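Local coordinates for putative iron-regulated protein A (Parabacteroides distasonis ATCC 8503, PDB 4ECG) that is of unknown function but binds calcium and belongs to the imelysin-like peptidase M75 family, as a putative iron-regulated protein and possible metalloendopeptidase, at residues Asp105-Ser110 with Gly132-Asp137; Phe127-Gly132 with Ala138-Gln143; His149-Met154 with Lys178-Arg183; Asp100-Asp105 with Ser202-Ser207; Asp50-Met55 with Asp190-Trp195. All coordinates share one frame; numbering follows the deposited sequence.

Contact 1: residues Asp105-Ser110 with Gly132-Asp137; sequences DPSLDS and GAVDED. With CA (calcium ion), chain G; CA (calcium ion), chain F.
Ser110 OG and Glu136 OE1 are joined across the contact by one water, and the serine oxygen is gripped twice. Ser110 OG donates to Pro106 O of the turn before (2.6 Å), reaching that carbonyl at 127° and tilted 20° from its plane, and it accepts a hydrogen from the water at 2.7 Å. The same water donates to Glu136 OE1. Direct touching is light and mostly apolar, though Glu136 OE2 also comes within 3.7 Å of Pro106 CB. The two methyls of Val134 divide the work: CG1, anti to the backbone N (chi1 169°), faces the Pro106 ring with CG 4.0 Å away, while CG2 lies against Ser107 CB at 3.8 Å. An alanine here is likely to leave both the proline ring and the serine CB without their mate and open a gap at the helix. Each segment also carries metal. Asp109 OD2 binds one calcium ion at 2.5 Å, together with Glu92. Asp135 OD1 holds another at a long 2.7 Å, and a water on that ion donates to both Asp135 OD2 and Asp137 OD1, tying the site's two carboxylates together. Ser107 OG turns to Asp187 and Arg146. Segment 105-110 lies on the short helix 104-109, whose side chains touch helix 71-89 and helix 171-196, with the loop before helix 147-155 beside it.

Contact 2: residues Phe127-Gly132 with Ala138-Gln143; sequences FSKISG and AEDGPQ
The flat groups that meet the Pro142 ring are peptides, not aromatic rings: the carbonyl oxygens of Lys129 and Gly132 approach its CB from well-separated directions, at 3.6 Å for Lys129 O and 3.7 Å for Gly132 O. The other flat group is the Asp140 carboxylate, and the Lys129 amine stands out of its plane. The setting is a type I beta turn, Ala138 to Gly141, closed by Gly141 N to Ala138 O at 3.0 Å; it delivers Pro142 against the preceding part of the same long loop, between helix 115-124 and helix 147-155. Lys129 gets to the turn by bending at chi3 (92°) and again at chi4, which swings its amine round to Asp140. There NZ lies 4.1 Å from Asp140 OD2, opposite charges near each other but too far for a salt bridge, so the attraction is probably mild at this surface. Arg146 NH1 donates to the carbonyl oxygens of Ile130 and Gly132, steadying the backbone that the proline rests on. Ile130 points away from the turn and packs on Tyr176 and Val180 of helix 171-196. With no side chain at Gly132, the proline ring can settle close to the backbone, and Pro142 CG comes within 3.8 Å of Gly132 CA.

Contact 3: residues His149-Met154 with Lys178-Arg183; sequences HTAEKM and KLVSER
Thr150 and Ala151 are the residues of helix 147-155 that meet Val180 of helix 171-196; a walk along 149-154 starts one step earlier, on the other side of the helix. His149 points away from Val180 and gives ND1 to Glu152 OE1, 2.8 Å and nearly straight at 171°. The acceptor lies in the imidazole plane, while the carboxylate is met on its syn side, 33° out of its own plane. This His and Glu, three residues apart, fit the GxHxxE signature of the imelysin family. Glu277 takes NE2 of the same ring, and Ser281 bonds the other Glu152 oxygen, so the pair is held from both ends. Thr150 comes next, its polar and apolar branches parted: OG1 (chi1 -63°) stays beside the backbone N and bonds back to Arg146 O, which puts CG2 anti to that N and aims it across at Val180 CG2, 4.1 Å away. The two side chains cross at about a right angle. Ala151 follows with its CB 4.1 Å from Val180 CG1, so the valine's branches straddle the pair, one methyl to each. Further along, Met154, a selenomethionine, turns to Tyr176 and Ile118, and its N is shared between Thr150 O and, weakly, Ala151 O. On the far helix Ser181 OG is taken by Leu177 O and by Tyr58. Between the helices, then, the side chains meet through methyl groups alone, which implies adhesion by shape and burial; the directional bonds run within each helix or to other parts of the fold, none of them between these two segments.

Contact 4: residues Asp100-Asp105 with Ser202-Ser207; sequences DLAQLD and SDVPSS
Val204 CG2 is the methyl on which the innermost shell turns: it lies 4.2 Å from Ala102 CB and 4.3 Å from Leu101 CB, touching both at the end of helix 98-101. A chi1 of 179° places CG1 anti to the backbone N and so leaves CG2 to face this pair. Beside it, Leu101 CD1 reaches along to Asp203 O at 3.9 Å. The Asp203 side chain comes up to the carbonyl of Leu101, with CB 3.8 Å and OD2 3.6 Å from Leu101 O. Two oxygens facing one another near the carbonyl end of a helix are likely to repel slightly, though Asp203 sits in the open where solvent can screen it. The backbone under Leu101 and Ala102 is shaped by a Schellman motif: Gln103, with positive phi (67°), is the C-prime residue, Leu104 N returns to Ala99 O, and Gln103 N bonds Asp100 O at 3.2 Å. Gln103 is at the same time the N-cap position of helix 104-109, so the chain stops one short helix and starts another within a few residues. On the loop side, Val204 N is held by Thr201 OG1. Tyr220 packs on Leu101, Val204 and Pro205 and bonds Ser206 O through its hydroxyl. Farther out, Ser207 caps helix 208-214 with its OG on Glu210 N, and the same oxygen bonds Trp195 O at the end of helix 171-196. Ser221, a calcium-binding residue, lies about 9 Å from Leu101, side chain to side chain.

Contact 5: residues Asp50-Met55 with Asp190-Trp195; sequences DMLTKM and DLYNGW
Met51 and Leu191 form the buried half of this contact, Leu52 and Tyr192 the half nearer solvent. In the first, the selenium of Met51 (selenomethionine in the model) lies 4.2 Å from Leu191 CD2, the two side chains crossing at about a right angle. Met51 reaches it with an extended chain, CG anti to the backbone N (chi1 -162°) and the later torsions also near 180°. Trp88 of helix 71-89 touches both residues, and Val98 and Ala99 press on Leu191, so helices 71-89 and 98-101 close over this half, with Thr188 of helix 171-196 itself against Met51. The outer half has the shorter distance and the larger mutual burial, but the rest of the protein leaves both residues partly exposed: Leu52 CD2 sits 3.9 Å from Tyr192 CD2, meeting the ring obliquely. Lys49 lies against the tyrosine. The two half-contacts follow consecutive residues on each side, 51-52 against 191-192, where the long helices 29-68 and 171-196 come alongside; the nearest pair of alpha carbons, Leu52 and Tyr192, is 7.1 Å apart. Away from the interface, Lys54 NZ makes a salt bridge one turn back to Asp50 OD1 at 3.1 Å, its hydrogen bonds to the carboxylate weak, and Arg303 is a second cationic partner of that aspartate. Charge is therefore kept on a different side of helix 29-68 from the leucine and methionine. What joins the helices here is dispersion and the exclusion of water, both undirected, so the hold probably rests on close fit and burial.

Contact 3 is the buried one, contact 2 the surface one, and contacts 1, 4 and 5 lie between. Contacts 3 and 5 are helix against helix, both using helix 171-196, and meet through apolar side-chain atoms; they lie about 17 Å apart, centre to centre. Contacts 1, 2 and 4 set loops against short helices or against loops, and there water, carboxylates and carbonyl oxygens take part. Contacts 1 and 4 share Asp105 and helix 104-109; contacts 1 and 2 share Gly132 and are stitched by Gln143 NE2 on Asp135 O. Ser131 O with Arg183 NH1 ties contact 2 to contact 3, as Ser207 OG with Trp195 O ties 4 to 5.

Contact 1: residues Asp105-Ser110 with Gly132-Asp137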
# COMPACT_ATOMS: atom_id res chain seq x y z
N ASP A 105 9.38 -1.35 1.22
CA ASP A 105 8.40 -0.69 0.33
C ASP A 105 9.01 -0.50 -1.08
O ASP A 105 8.49 -1.01 -2.07
CB ASP A 105 7.94 0.63 0.99
CG ASP A 105 6.98 1.46 0.12
OD1 ASP A 105 6.22 0.92 -0.71
OD2 ASP A 105 6.92 2.70 0.33
N PRO A 106 10.17 0.16 -1.20
CA PRO A 106 10.68 0.22 -2.57
C PRO A 106 11.21 -1.10 -3.11
O PRO A 106 11.18 -1.32 -4.32
CB PRO A 106 11.81 1.28 -2.46
CG PRO A 106 12.20 1.25 -1.04
CD PRO A 106 10.87 1.13 -0.35
N SER A 107 11.68 -1.99 -2.26
CA SER A 107 12.18 -3.25 -2.78
C SER A 107 11.03 -4.05 -3.41
O SER A 107 11.20 -4.67 -4.44
CB SER A 107 12.87 -4.05 -1.69
OG SER A 107 13.50 -5.21 -2.24
N LEU A 108 9.87 -3.99 -2.79
CA LEU A 108 8.69 -4.77 -3.18
C LEU A 108 7.90 -4.11 -4.30
O LEU A 108 7.18 -4.80 -4.99
CB LEU A 108 7.74 -4.88 -1.98
CG LEU A 108 7.95 -6.08 -1.05
CD1 LEU A 108 7.23 -5.79 0.25
CD2 LEU A 108 7.45 -7.37 -1.74
N ASP A 109 7.98 -2.77 -4.48
CA ASP A 109 6.90 -2.09 -5.17
C ASP A 109 7.31 -0.76 -5.78
O ASP A 109 6.55 0.21 -5.74
CB ASP A 109 5.72 -1.94 -4.20
CG ASP A 109 4.34 -1.71 -4.89
OD1 ASP A 109 4.10 -2.16 -6.04
OD2 ASP A 109 3.47 -1.08 -4.22
N SER A 110 8.47 -0.73 -6.42
CA SER A 110 8.88 0.49 -7.10
C SER A 110 8.06 0.76 -8.36
O SER A 110 7.74 -0.16 -9.14
CB SER A 110 10.39 0.47 -7.41
OG SER A 110 11.16 0.42 -6.21
N GLY A 132 20.37 -6.63 -6.00
CA GLY A 132 21.05 -5.73 -5.04
C GLY A 132 20.17 -4.94 -4.05
O GLY A 132 18.93 -4.99 -4.10
N ALA A 133 20.84 -4.20 -3.17
CA ALA A 133 20.14 -3.34 -2.19
C ALA A 133 19.45 -2.20 -2.91
O ALA A 133 19.91 -1.75 -3.93
CB ALA A 133 21.10 -2.81 -1.13
N VAL A 134 18.37 -1.71 -2.33
CA VAL A 134 17.69 -0.54 -2.83
C VAL A 134 18.67 0.64 -2.93
O VAL A 134 19.37 0.93 -2.00
CB VAL A 134 16.49 -0.13 -1.96
CG1 VAL A 134 15.99 1.29 -2.40
CG2 VAL A 134 15.40 -1.20 -2.03
N ASP A 135 18.70 1.30 -4.07
CA ASP A 135 19.44 2.52 -4.25
C ASP A 135 18.63 3.55 -5.07
O ASP A 135 18.61 3.51 -6.30
CB ASP A 135 20.75 2.18 -4.96
CG ASP A 135 21.72 3.33 -4.97
OD1 ASP A 135 21.38 4.43 -4.41
OD2 ASP A 135 22.81 3.13 -5.56
N GLU A 136 18.03 4.50 -4.36
CA GLU A 136 16.97 5.31 -4.91
C GLU A 136 17.45 6.37 -5.87
O GLU A 136 16.65 6.86 -6.66
CB GLU A 136 16.19 5.99 -3.79
CG GLU A 136 15.33 5.02 -2.95
CD GLU A 136 13.88 4.87 -3.44
OE1 GLU A 136 13.66 4.74 -4.66
OE2 GLU A 136 12.97 4.83 -2.56
N ASP A 137 18.74 6.73 -5.82
CA ASP A 137 19.29 7.75 -6.71
C ASP A 137 20.15 7.27 -7.89
O ASP A 137 20.86 8.09 -8.46
CB ASP A 137 20.08 8.78 -5.89
CG ASP A 137 21.33 8.20 -5.21
OD1 ASP A 137 21.86 7.14 -5.64
OD2 ASP A 137 21.78 8.84 -4.24
CA CA G . 23.67 5.70 -3.78
CA CA F . 2.11 1.06 -3.97
O HOH W 1 11.45 3.12 -5.78
O HOH W 2 24.19 5.78 -6.18
O HOH W 3 22.00 6.60 -2.68

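Contact 2: residues Phe127-Gly132 with Ala138-Gln143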
# COMPACT_ATOMS: atom_id res chain seq x y z
N PHE A 127 21.36 -11.28 -14.44
CA PHE A 127 20.38 -11.21 -13.36
C PHE A 127 20.86 -10.61 -12.05
O PHE A 127 20.05 -10.07 -11.30
CB PHE A 127 19.75 -12.57 -13.11
CG PHE A 127 19.08 -13.12 -14.30
CD1 PHE A 127 18.03 -12.44 -14.88
CD2 PHE A 127 19.46 -14.33 -14.83
CE1 PHE A 127 17.39 -12.96 -16.00
CE2 PHE A 127 18.87 -14.86 -15.95
CZ PHE A 127 17.82 -14.18 -16.54
N SER A 128 22.16 -10.63 -11.81
CA SER A 128 22.75 -9.95 -10.64
C SER A 128 22.36 -8.47 -10.47
O SER A 128 22.35 -7.95 -9.35
CB SER A 128 24.30 -10.09 -10.59
OG SER A 128 24.94 -9.52 -11.71
N LYS A 129 22.02 -7.80 -11.56
CA LYS A 129 21.62 -6.41 -11.50
C LYS A 129 20.29 -6.19 -10.75
O LYS A 129 19.95 -5.06 -10.44
CB LYS A 129 21.54 -5.82 -12.93
CG LYS A 129 22.87 -5.68 -13.67
CD LYS A 129 22.72 -5.03 -15.07
CE LYS A 129 22.89 -3.48 -15.13
NZ LYS A 129 21.73 -2.59 -14.72
N ILE A 130 19.51 -7.24 -10.49
CA ILE A 130 18.16 -7.08 -9.97
C ILE A 130 18.04 -7.40 -8.49
O ILE A 130 17.02 -7.10 -7.89
CB ILE A 130 17.14 -7.88 -10.79
CG1 ILE A 130 16.95 -9.28 -10.27
CG2 ILE A 130 17.51 -7.86 -12.28
CD1 ILE A 130 15.90 -10.06 -11.04
N SER A 131 19.08 -7.98 -7.91
CA SER A 131 19.02 -8.57 -6.59
C SER A 131 19.76 -7.73 -5.59
O SER A 131 19.79 -8.07 -4.44
CB SER A 131 19.65 -9.95 -6.63
OG SER A 131 21.02 -9.82 -6.99
N GLY A 132 20.37 -6.63 -6.00
CA GLY A 132 21.05 -5.73 -5.04
C GLY A 132 20.17 -4.94 -4.05
O GLY A 132 18.93 -4.99 -4.10
N ALA A 138 20.11 5.99 -8.24
CA ALA A 138 20.65 5.47 -9.51
C ALA A 138 19.43 5.05 -10.39
O ALA A 138 18.48 4.45 -9.85
CB ALA A 138 21.58 4.31 -9.20
N GLU A 139 19.39 5.37 -11.70
CA GLU A 139 18.14 5.09 -12.54
C GLU A 139 17.95 3.57 -12.72
O GLU A 139 16.82 3.02 -12.72
CB GLU A 139 18.09 5.82 -13.94
CG GLU A 139 19.05 5.33 -15.06
CD GLU A 139 18.36 4.98 -16.40
OE1 GLU A 139 17.42 5.70 -16.82
OE2 GLU A 139 18.76 3.98 -17.06
N ASP A 140 19.11 2.90 -12.82
CA ASP A 140 19.22 1.44 -12.81
C ASP A 140 19.45 0.86 -11.38
O ASP A 140 20.12 -0.17 -11.22
CB ASP A 140 20.41 1.08 -13.69
CG ASP A 140 21.71 1.68 -13.17
OD1 ASP A 140 21.71 2.49 -12.19
OD2 ASP A 140 22.73 1.30 -13.77
N GLY A 141 18.94 1.54 -10.34
CA GLY A 141 18.95 0.96 -9.02
C GLY A 141 18.18 -0.34 -9.13
O GLY A 141 17.22 -0.43 -9.88
N PRO A 142 18.62 -1.37 -8.42
CA PRO A 142 17.97 -2.66 -8.52
C PRO A 142 16.50 -2.65 -8.25
O PRO A 142 15.78 -3.41 -8.88
CB PRO A 142 18.68 -3.50 -7.45
CG PRO A 142 20.06 -2.89 -7.34
CD PRO A 142 19.87 -1.43 -7.63
N GLN A 143 16.02 -1.80 -7.36
CA GLN A 143 14.61 -1.77 -7.02
C GLN A 143 13.72 -1.52 -8.22
O GLN A 143 12.60 -1.95 -8.22
CB GLN A 143 14.33 -0.73 -5.92
CG GLN A 143 14.42 0.74 -6.31
CD GLN A 143 15.84 1.18 -6.43
OE1 GLN A 143 16.75 0.40 -6.17
NE2 GLN A 143 16.04 2.42 -6.81

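Contact 3: residues His149-Met154 with Lys178-Arg183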
# COMPACT_ATOMS: atom_id res chain seq x y z
N HIS A 149 5.64 -4.77 -9.84
CA HIS A 149 5.34 -4.25 -11.18
C HIS A 149 6.18 -4.85 -12.27
O HIS A 149 5.76 -4.85 -13.43
CB HIS A 149 5.39 -2.72 -11.18
CG HIS A 149 4.37 -2.10 -10.23
ND1 HIS A 149 3.04 -2.29 -10.38
CD2 HIS A 149 4.53 -1.36 -9.09
CE1 HIS A 149 2.40 -1.68 -9.39
NE2 HIS A 149 3.31 -1.10 -8.60
N THR A 150 7.34 -5.41 -11.94
CA THR A 150 8.13 -6.08 -12.96
C THR A 150 7.42 -7.43 -13.26
O THR A 150 7.26 -7.79 -14.41
CB THR A 150 9.62 -6.26 -12.55
OG1 THR A 150 10.22 -4.99 -12.38
CG2 THR A 150 10.41 -7.04 -13.62
N ALA A 151 7.03 -8.17 -12.22
CA ALA A 151 6.22 -9.39 -12.35
C ALA A 151 4.93 -9.07 -13.16
O ALA A 151 4.62 -9.74 -14.12
CB ALA A 151 5.91 -9.97 -10.96
N GLU A 152 4.26 -7.97 -12.83
CA GLU A 152 3.01 -7.55 -13.46
C GLU A 152 3.19 -7.39 -14.93
O GLU A 152 2.36 -7.85 -15.74
CB GLU A 152 2.57 -6.19 -12.87
CG GLU A 152 1.14 -5.76 -13.18
CD GLU A 152 0.85 -4.28 -12.92
OE1 GLU A 152 1.77 -3.49 -12.52
OE2 GLU A 152 -0.32 -3.94 -13.16
N LYS A 153 4.30 -6.72 -15.29
CA LYS A 153 4.56 -6.34 -16.66
C LYS A 153 4.75 -7.59 -17.50
O LYS A 153 4.38 -7.58 -18.65
CB LYS A 153 5.81 -5.44 -16.83
CG LYS A 153 5.82 -4.74 -18.19
CD LYS A 153 7.05 -3.84 -18.44
CE LYS A 153 7.04 -3.11 -19.80
NZ LYS A 153 7.21 -4.02 -20.98
N MSE A 154 5.28 -8.65 -16.90
CA MSE A 154 5.52 -9.93 -17.56
C MSE A 154 4.31 -10.87 -17.52
O MSE A 154 4.24 -11.77 -18.33
CB MSE A 154 6.72 -10.63 -16.92
CG MSE A 154 8.02 -9.87 -17.01
SE MSE A 154 9.49 -10.62 -15.94
CE MSE A 154 10.83 -9.42 -16.60
N LYS A 178 10.88 -15.58 -12.26
CA LYS A 178 11.11 -16.45 -11.10
C LYS A 178 11.93 -15.70 -10.05
O LYS A 178 11.59 -15.72 -8.87
CB LYS A 178 11.87 -17.70 -11.52
CG LYS A 178 11.99 -18.80 -10.46
CD LYS A 178 13.06 -19.84 -10.79
CE LYS A 178 12.54 -21.14 -11.41
NZ LYS A 178 13.68 -22.00 -11.94
N LEU A 179 12.99 -15.00 -10.48
CA LEU A 179 13.87 -14.33 -9.52
C LEU A 179 13.18 -13.16 -8.80
O LEU A 179 13.32 -13.00 -7.60
CB LEU A 179 15.17 -13.87 -10.19
CG LEU A 179 16.09 -15.03 -10.56
CD1 LEU A 179 17.09 -14.52 -11.57
CD2 LEU A 179 16.76 -15.59 -9.31
N VAL A 180 12.40 -12.40 -9.57
CA VAL A 180 11.62 -11.36 -9.05
C VAL A 180 10.62 -11.87 -7.99
O VAL A 180 10.51 -11.29 -6.91
CB VAL A 180 10.95 -10.62 -10.20
CG1 VAL A 180 9.78 -9.83 -9.70
CG2 VAL A 180 12.02 -9.80 -10.99
N SER A 181 9.95 -12.99 -8.29
CA SER A 181 8.99 -13.57 -7.39
C SER A 181 9.65 -14.22 -6.15
O SER A 181 9.06 -14.14 -5.07
CB SER A 181 8.16 -14.61 -8.13
OG SER A 181 7.60 -14.12 -9.34
N GLU A 182 10.84 -14.81 -6.27
CA GLU A 182 11.64 -15.25 -5.08
C GLU A 182 11.86 -14.07 -4.16
O GLU A 182 11.77 -14.18 -2.96
CB GLU A 182 13.03 -15.77 -5.46
CG GLU A 182 13.09 -17.26 -5.76
CD GLU A 182 14.37 -17.73 -6.51
OE1 GLU A 182 15.51 -17.28 -6.19
OE2 GLU A 182 14.18 -18.60 -7.39
N ARG A 183 12.22 -12.95 -4.74
CA ARG A 183 12.58 -11.81 -3.96
C ARG A 183 11.31 -11.15 -3.38
O ARG A 183 11.35 -10.64 -2.26
CB ARG A 183 13.43 -10.85 -4.80
CG ARG A 183 13.76 -9.54 -4.07
CD ARG A 183 14.54 -9.85 -2.80
NE ARG A 183 15.12 -8.69 -2.13
CZ ARG A 183 16.35 -8.20 -2.36
NH1 ARG A 183 17.14 -8.70 -3.25
NH2 ARG A 183 16.78 -7.16 -1.68

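Contact 4: residues Asp100-Asp105 with Ser202-Ser207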
# COMPACT_ATOMS: atom_id res chain seq x y z
N ASP A 100 9.54 0.59 6.22
CA ASP A 100 10.41 1.76 6.11
C ASP A 100 11.87 1.41 6.40
O ASP A 100 12.74 1.68 5.61
CB ASP A 100 9.94 2.85 7.09
CG ASP A 100 10.75 4.13 6.99
OD1 ASP A 100 10.66 4.79 5.94
OD2 ASP A 100 11.45 4.50 7.95
N LEU A 101 12.12 0.78 7.54
CA LEU A 101 13.47 0.65 8.04
C LEU A 101 14.38 -0.27 7.20
O LEU A 101 15.61 -0.02 7.08
CB LEU A 101 13.42 0.20 9.54
CG LEU A 101 13.01 1.32 10.54
CD1 LEU A 101 12.92 0.71 11.93
CD2 LEU A 101 13.95 2.57 10.52
N ALA A 102 13.79 -1.33 6.64
CA ALA A 102 14.58 -2.34 5.89
C ALA A 102 14.34 -2.12 4.43
O ALA A 102 14.64 -2.95 3.63
CB ALA A 102 14.21 -3.75 6.30
N GLN A 103 13.77 -0.97 4.10
CA GLN A 103 13.67 -0.55 2.71
C GLN A 103 12.73 -1.43 1.89
O GLN A 103 12.86 -1.48 0.69
CB GLN A 103 15.04 -0.57 2.06
CG GLN A 103 16.10 0.25 2.77
CD GLN A 103 16.00 1.65 2.30
OE1 GLN A 103 15.01 2.34 2.61
NE2 GLN A 103 16.97 2.07 1.47
N LEU A 104 11.75 -2.08 2.53
CA LEU A 104 11.01 -3.10 1.84
C LEU A 104 9.91 -2.53 0.94
O LEU A 104 9.57 -3.15 -0.05
CB LEU A 104 10.51 -4.16 2.80
CG LEU A 104 11.56 -4.90 3.64
CD1 LEU A 104 10.82 -5.68 4.71
CD2 LEU A 104 12.49 -5.80 2.84
N ASP A 105 9.38 -1.35 1.22
CA ASP A 105 8.40 -0.69 0.33
C ASP A 105 9.01 -0.50 -1.08
O ASP A 105 8.49 -1.01 -2.07
CB ASP A 105 7.94 0.63 0.99
CG ASP A 105 6.98 1.46 0.12
OD1 ASP A 105 6.22 0.92 -0.71
OD2 ASP A 105 6.92 2.70 0.33
N SER A 202 21.19 -4.87 11.86
CA SER A 202 21.43 -3.56 12.40
C SER A 202 20.17 -2.66 12.37
O SER A 202 19.89 -1.97 13.33
CB SER A 202 22.54 -2.92 11.59
OG SER A 202 23.00 -1.77 12.26
N ASP A 203 19.45 -2.67 11.25
CA ASP A 203 18.22 -1.86 11.05
C ASP A 203 16.93 -2.39 11.79
O ASP A 203 16.04 -1.63 12.14
CB ASP A 203 17.86 -1.82 9.56
CG ASP A 203 18.93 -1.19 8.68
OD1 ASP A 203 19.77 -0.39 9.13
OD2 ASP A 203 18.84 -1.50 7.48
N VAL A 204 16.82 -3.70 11.94
CA VAL A 204 15.66 -4.33 12.56
C VAL A 204 16.14 -5.43 13.49
O VAL A 204 16.08 -6.62 13.15
CB VAL A 204 14.71 -4.95 11.50
CG1 VAL A 204 13.54 -5.61 12.21
CG2 VAL A 204 14.29 -3.90 10.48
N PRO A 205 16.65 -5.04 14.67
CA PRO A 205 17.21 -6.04 15.56
C PRO A 205 16.19 -6.90 16.25
O PRO A 205 16.39 -8.07 16.36
CB PRO A 205 17.99 -5.19 16.59
CG PRO A 205 17.42 -3.81 16.50
CD PRO A 205 16.95 -3.66 15.09
N SER A 206 15.12 -6.29 16.74
CA SER A 206 14.15 -6.98 17.61
C SER A 206 12.70 -6.79 17.07
O SER A 206 12.46 -6.12 16.09
CB SER A 206 14.29 -6.46 19.04
OG SER A 206 14.00 -5.08 19.13
N SER A 207 11.75 -7.42 17.72
CA SER A 207 10.38 -7.38 17.24
C SER A 207 9.82 -5.96 17.20
O SER A 207 9.90 -5.24 18.18
CB SER A 207 9.51 -8.26 18.14
OG SER A 207 8.14 -8.07 17.85

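Contact 5: residues Asp50-Met55 with Asp190-Trp195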
# COMPACT_ATOMS: atom_id res chain seq x y z
N ASP A 50 -1.40 -12.50 6.42
CA ASP A 50 -2.25 -12.83 5.28
C ASP A 50 -1.40 -12.59 4.04
O ASP A 50 -1.46 -13.36 3.09
CB ASP A 50 -3.51 -11.94 5.27
CG ASP A 50 -4.46 -12.17 4.07
OD1 ASP A 50 -4.74 -13.35 3.69
OD2 ASP A 50 -5.00 -11.15 3.54
N MSE A 51 -0.65 -11.49 4.04
CA MSE A 51 0.30 -11.24 2.94
C MSE A 51 1.31 -12.43 2.77
O MSE A 51 1.53 -12.88 1.65
CB MSE A 51 1.04 -9.93 3.13
CG MSE A 51 1.69 -9.41 1.82
SE MSE A 51 2.67 -7.81 2.15
CE MSE A 51 3.60 -7.85 0.41
N LEU A 52 1.91 -12.93 3.85
CA LEU A 52 2.92 -13.98 3.70
C LEU A 52 2.23 -15.21 3.11
O LEU A 52 2.76 -15.81 2.17
CB LEU A 52 3.67 -14.31 5.00
CG LEU A 52 4.72 -15.43 4.95
CD1 LEU A 52 5.79 -15.19 3.88
CD2 LEU A 52 5.36 -15.68 6.32
N THR A 53 1.04 -15.55 3.61
CA THR A 53 0.32 -16.73 3.14
C THR A 53 0.05 -16.54 1.65
O THR A 53 0.35 -17.42 0.86
CB THR A 53 -0.98 -17.00 3.94
OG1 THR A 53 -0.68 -17.26 5.33
CG2 THR A 53 -1.75 -18.20 3.37
N LYS A 54 -0.46 -15.37 1.25
CA LYS A 54 -0.84 -15.16 -0.14
C LYS A 54 0.40 -15.05 -1.04
O LYS A 54 0.33 -15.43 -2.22
CB LYS A 54 -1.72 -13.91 -0.32
CG LYS A 54 -2.97 -13.78 0.55
CD LYS A 54 -4.20 -14.36 -0.08
CE LYS A 54 -5.43 -14.34 0.84
NZ LYS A 54 -5.99 -12.98 0.89
N MSE A 55 1.52 -14.54 -0.50
CA MSE A 55 2.77 -14.45 -1.26
C MSE A 55 3.39 -15.83 -1.52
O MSE A 55 3.90 -16.08 -2.58
CB MSE A 55 3.78 -13.51 -0.59
CG MSE A 55 4.99 -13.19 -1.45
SE MSE A 55 4.52 -12.14 -3.07
CE MSE A 55 4.55 -10.42 -2.23
N ASP A 190 10.56 -11.10 5.32
CA ASP A 190 11.31 -10.19 6.18
C ASP A 190 10.34 -9.21 6.88
O ASP A 190 10.49 -8.94 8.05
CB ASP A 190 12.46 -9.49 5.43
CG ASP A 190 13.63 -10.45 5.10
OD1 ASP A 190 13.69 -11.52 5.72
OD2 ASP A 190 14.47 -10.17 4.22
N LEU A 191 9.31 -8.79 6.18
CA LEU A 191 8.34 -7.83 6.69
C LEU A 191 7.59 -8.42 7.88
O LEU A 191 7.45 -7.78 8.92
CB LEU A 191 7.34 -7.47 5.56
CG LEU A 191 6.33 -6.35 5.76
CD1 LEU A 191 7.00 -5.11 6.38
CD2 LEU A 191 5.66 -6.02 4.41
N TYR A 192 7.06 -9.63 7.70
CA TYR A 192 6.23 -10.25 8.73
C TYR A 192 7.14 -10.64 9.90
O TYR A 192 6.82 -10.27 11.04
CB TYR A 192 5.42 -11.45 8.21
CG TYR A 192 4.76 -12.27 9.28
CD1 TYR A 192 3.67 -11.78 9.98
CD2 TYR A 192 5.22 -13.54 9.59
CE1 TYR A 192 3.05 -12.53 10.98
CE2 TYR A 192 4.59 -14.31 10.57
CZ TYR A 192 3.50 -13.80 11.26
OH TYR A 192 2.88 -14.54 12.25
N ASN A 193 8.25 -11.33 9.61
CA ASN A 193 9.24 -11.65 10.66
C ASN A 193 9.79 -10.44 11.36
O ASN A 193 9.98 -10.47 12.54
CB ASN A 193 10.40 -12.50 10.17
CG ASN A 193 9.95 -13.88 9.71
OD1 ASN A 193 9.01 -14.43 10.22
ND2 ASN A 193 10.60 -14.40 8.68
N GLY A 194 10.04 -9.37 10.64
CA GLY A 194 10.56 -8.16 11.28
C GLY A 194 9.62 -7.64 12.36
O GLY A 194 10.06 -7.23 13.41
N TRP A 195 8.32 -7.65 12.10
CA TRP A 195 7.33 -7.27 13.09
C TRP A 195 7.21 -8.32 14.18
O TRP A 195 7.19 -7.97 15.36
CB TRP A 195 5.96 -7.05 12.45
CG TRP A 195 5.81 -5.68 11.87
CD1 TRP A 195 6.35 -5.18 10.69
CD2 TRP A 195 5.09 -4.57 12.44
NE1 TRP A 195 6.03 -3.86 10.53
CE2 TRP A 195 5.26 -3.45 11.53
CE3 TRP A 195 4.36 -4.40 13.56
CZ2 TRP A 195 4.67 -2.24 11.74
CZ3 TRP A 195 3.76 -3.19 13.77
CH2 TRP A 195 3.89 -2.14 12.87